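Local coordinates for probable transcriptional regulator PhnF (Escherichia coli, PDB 2FA1), which probably acts as a DNA-binding transcriptional regulator of the GntR/HutC family in an alkylphosphonate-uptake operon, here represented by its C-terminal effector-binding domain, at residues Arg109-Glu114 / Ile120-Pro125. Residues are numbered along the deposited sequence; the frame is centred on the assembly and turned at random.
Sequences RAQAKE and IPNMSP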
ATOM      1  N   ARG A 109     -11.660  -8.244  -4.114  1.00 22.96           N
ATOM      2  CA  ARG A 109     -13.067  -8.192  -3.696  1.00 25.30           C
ATOM      3  C   ARG A 109     -13.286  -9.440  -2.889  1.00 25.21           C
ATOM      4  O   ARG A 109     -12.967 -10.523  -3.352  1.00 26.09           O
ATOM      5  CB  ARG A 109     -14.020  -8.040  -4.920  1.00 26.05           C
ATOM      6  CG  ARG A 109     -14.141  -6.529  -5.345  1.00 28.74           C
ATOM      7  CD  ARG A 109     -15.111  -6.262  -6.468  1.00 30.58           C
ATOM      8  NE  ARG A 109     -14.604  -6.756  -7.738  1.00 36.41           N
ATOM      9  CZ  ARG A 109     -15.225  -6.609  -8.921  1.00 38.53           C
ATOM     10  NH1 ARG A 109     -16.391  -5.984  -8.989  1.00 40.84           N
ATOM     11  NH2 ARG A 109     -14.664  -7.073 -10.047  1.00 32.87           N
ATOM     12  N   ALA A 110     -13.804  -9.297  -1.660  1.00 23.57           N
ATOM     13  CA  ALA A 110     -13.892 -10.421  -0.718  1.00 23.62           C
ATOM     14  C   ALA A 110     -14.885 -11.455  -1.182  1.00 24.61           C
ATOM     15  O   ALA A 110     -15.943 -11.105  -1.659  1.00 23.18           O
ATOM     16  CB  ALA A 110     -14.364  -9.926   0.642  1.00 23.80           C
ATOM     17  N   GLN A 111     -14.485 -12.719  -1.010  1.00 25.85           N
ATOM     18  CA  GLN A 111     -15.367 -13.846  -1.222  1.00 27.10           C
ATOM     19  C   GLN A 111     -15.173 -14.967  -0.184  1.00 26.42           C
ATOM     20  O   GLN A 111     -14.089 -15.104   0.488  1.00 26.74           O
ATOM     21  CB  GLN A 111     -15.274 -14.347  -2.677  1.00 27.16           C
ATOM     22  CG  GLN A 111     -15.815 -13.330  -3.725  1.00 25.88           C
ATOM     23  CD  GLN A 111     -15.751 -13.942  -5.122  1.00 30.02           C
ATOM     24  OE1 GLN A 111     -14.684 -14.026  -5.696  1.00 28.38           O
ATOM     25  NE2 GLN A 111     -16.895 -14.351  -5.658  1.00 30.65           N
ATOM     26  N   ALA A 112     -16.251 -15.743  -0.031  1.00 27.11           N
ATOM     27  CA  ALA A 112     -16.202 -17.008   0.731  1.00 27.13           C
ATOM     28  C   ALA A 112     -15.654 -16.789   2.142  1.00 25.98           C
ATOM     29  O   ALA A 112     -16.235 -16.027   2.946  1.00 25.46           O
ATOM     30  CB  ALA A 112     -15.324 -18.055  -0.038  1.00 27.21           C
ATOM     31  N   LYS A 113     -14.541 -17.430   2.465  1.00 24.89           N
ATOM     32  CA  LYS A 113     -14.135 -17.400   3.874  1.00 26.03           C
ATOM     33  C   LYS A 113     -13.627 -16.023   4.297  1.00 25.60           C
ATOM     34  O   LYS A 113     -13.747 -15.711   5.479  1.00 24.68           O
ATOM     35  CB  LYS A 113     -13.078 -18.442   4.210  1.00 27.50           C
ATOM     36  CG  LYS A 113     -11.611 -18.144   3.784  1.00 32.44           C
ATOM     37  CD  LYS A 113     -11.322 -17.702   2.302  1.00 39.88           C
ATOM     38  CE  LYS A 113     -11.298 -18.871   1.282  1.00 39.88           C
ATOM     39  NZ  LYS A 113     -12.521 -19.734   1.350  1.00 42.61           N
ATOM     40  N   GLU A 114     -13.171 -15.193   3.352  1.00 24.61           N
ATOM     41  CA  GLU A 114     -12.846 -13.799   3.668  1.00 25.04           C
ATOM     42  C   GLU A 114     -14.085 -13.046   4.130  1.00 24.83           C
ATOM     43  O   GLU A 114     -14.014 -12.276   5.120  1.00 25.36           O
ATOM     44  CB  GLU A 114     -12.230 -13.106   2.438  1.00 26.06           C
ATOM     45  CG  GLU A 114     -10.912 -13.687   1.992  1.00 29.11           C
ATOM     46  CD  GLU A 114     -10.592 -13.298   0.554  1.00 32.73           C
ATOM     47  OE1 GLU A 114     -11.488 -12.790  -0.220  1.00 30.70           O
ATOM     48  OE2 GLU A 114      -9.433 -13.552   0.194  1.00 36.15           O
ATOM     49  N   ILE A 120     -18.410  -9.484   6.155  1.00 15.69           N
ATOM     50  CA  ILE A 120     -18.772  -8.462   5.123  1.00 17.80           C
ATOM     51  C   ILE A 120     -19.470  -9.098   3.967  1.00 19.02           C
ATOM     52  O   ILE A 120     -19.339 -10.277   3.820  1.00 19.60           O
ATOM     53  CB  ILE A 120     -17.539  -7.720   4.617  1.00 17.79           C
ATOM     54  CG1 ILE A 120     -16.474  -8.736   4.280  1.00 14.45           C
ATOM     55  CG2 ILE A 120     -17.081  -6.685   5.731  1.00 19.98           C
ATOM     56  CD1 ILE A 120     -15.249  -8.215   3.764  1.00 19.79           C
ATOM     57  N   PRO A 121     -20.187  -8.317   3.138  1.00 22.01           N
ATOM     58  CA  PRO A 121     -20.881  -8.841   1.990  1.00 23.52           C
ATOM     59  C   PRO A 121     -19.953  -9.299   0.904  1.00 25.55           C
ATOM     60  O   PRO A 121     -18.759  -8.874   0.793  1.00 24.76           O
ATOM     61  CB  PRO A 121     -21.724  -7.644   1.478  1.00 25.28           C
ATOM     62  CG  PRO A 121     -21.339  -6.526   2.147  1.00 25.41           C
ATOM     63  CD  PRO A 121     -20.383  -6.869   3.279  1.00 23.25           C
ATOM     64  N   ASN A 122     -20.510 -10.203   0.105  1.00 24.55           N
ATOM     65  CA  ASN A 122     -19.867 -10.653  -1.076  1.00 24.40           C
ATOM     66  C   ASN A 122     -19.349  -9.450  -1.889  1.00 24.17           C
ATOM     67  O   ASN A 122     -20.040  -8.450  -2.067  1.00 25.50           O
ATOM     68  CB  ASN A 122     -20.892 -11.503  -1.851  1.00 25.29           C
ATOM     69  CG  ASN A 122     -20.254 -12.243  -2.971  1.00 27.39           C
ATOM     70  OD1 ASN A 122     -19.111 -12.700  -2.842  1.00 29.99           O
ATOM     71  ND2 ASN A 122     -20.943 -12.316  -4.108  1.00 26.75           N
ATOM     72  N   MET A 123     -18.105  -9.562  -2.352  1.00 23.87           N
ATOM     73  CA  MET A 123     -17.431  -8.597  -3.268  1.00 22.92           C
ATOM     74  C   MET A 123     -16.962  -7.275  -2.587  1.00 22.60           C
ATOM     75  O   MET A 123     -16.443  -6.337  -3.234  1.00 23.52           O
ATOM     76  CB  MET A 123     -18.292  -8.323  -4.526  1.00 23.18           C
ATOM     77  CG  MET A 123     -18.586  -9.663  -5.252  1.00 25.02           C
ATOM     78  SD  MET A 123     -17.111 -10.509  -5.874  1.00 29.72           S
ATOM     79  CE  MET A 123     -16.658  -9.335  -7.109  1.00 25.22           C
ATOM     80  N   SER A 124     -17.057  -7.240  -1.257  1.00 20.33           N
ATOM     81  CA  SER A 124     -16.629  -6.023  -0.536  1.00 18.68           C
ATOM     82  C   SER A 124     -15.121  -5.821  -0.742  1.00 18.19           C
ATOM     83  O   SER A 124     -14.385  -6.836  -0.626  1.00 20.00           O
ATOM     84  CB  SER A 124     -16.833  -6.200   0.972  1.00 20.08           C
ATOM     85  OG  SER A 124     -18.166  -6.175   1.253  1.00 27.68           O
ATOM     86  N   PRO A 125     -14.655  -4.636  -1.236  0.50 17.78           N
ATOM     87  CA  PRO A 125     -13.182  -4.449  -1.397  0.50 17.19           C
ATOM     88  C   PRO A 125     -12.309  -4.520  -0.120  0.50 16.03           C
ATOM     89  O   PRO A 125     -12.585  -3.814   0.901  0.50 13.54           O
ATOM     90  CB  PRO A 125     -13.073  -3.052  -2.045  0.50 17.11           C
ATOM     91  CG  PRO A 125     -14.301  -2.937  -2.789  0.50 19.19           C
ATOM     92  CD  PRO A 125     -15.357  -3.488  -1.838  0.50 18.17           C
TER
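Met-123, Arg-109 and Ala-110 carry the contact, where the antiparallel strands 98-109 and 125-135 of the UTRA domain are joined through helix 113-118 and a type II beta turn from Pro-121 to Ser-124. Two hydrogen bonds at Ala-110 establish the pairing of the two backbones: its N donates to Ser-124 O (2.7 Å, 166° at the hydrogen), and its O accepts from Met-123 N, also at 2.7 Å, with the donor nearly in line with the C=O. Next to this, Arg-109 and Pro-125 form a non-hydrogen-bonded antiparallel pair, their CA atoms 4.4 Å apart. Arg-109 also packs on Pro-125 of the second subunit, and Pro-125 on Arg-109 of that subunit.

In Met-123 the bend at chi2 (-63°) sets SD beside Gln-111, 3.8 Å from Gln-111 CD, and the bend at chi3 (-67°) turns the methyl to Arg-109. The aliphatic part of Arg-109 runs past Met-123 O, with Arg-109 CG 3.1 Å from it. On the inner side, Ala-110 CB meets Ile-120 CD1 at 3.7 Å, and both side chains also touch Leu-126.

The ends of the connection are tied locally. Pro-121 O takes both the N and the OG of Ser-124 from the same face of its plane, while Glu-114 OE1 accepts from Gln-111 N on its anti side and Glu-114 OE2 forms a salt bridge with Arg-108. Over one face of the Arg-109 guanidinium, offset toward the rim, sits Met-123 CE, 3.4 Å from Arg-109 NE.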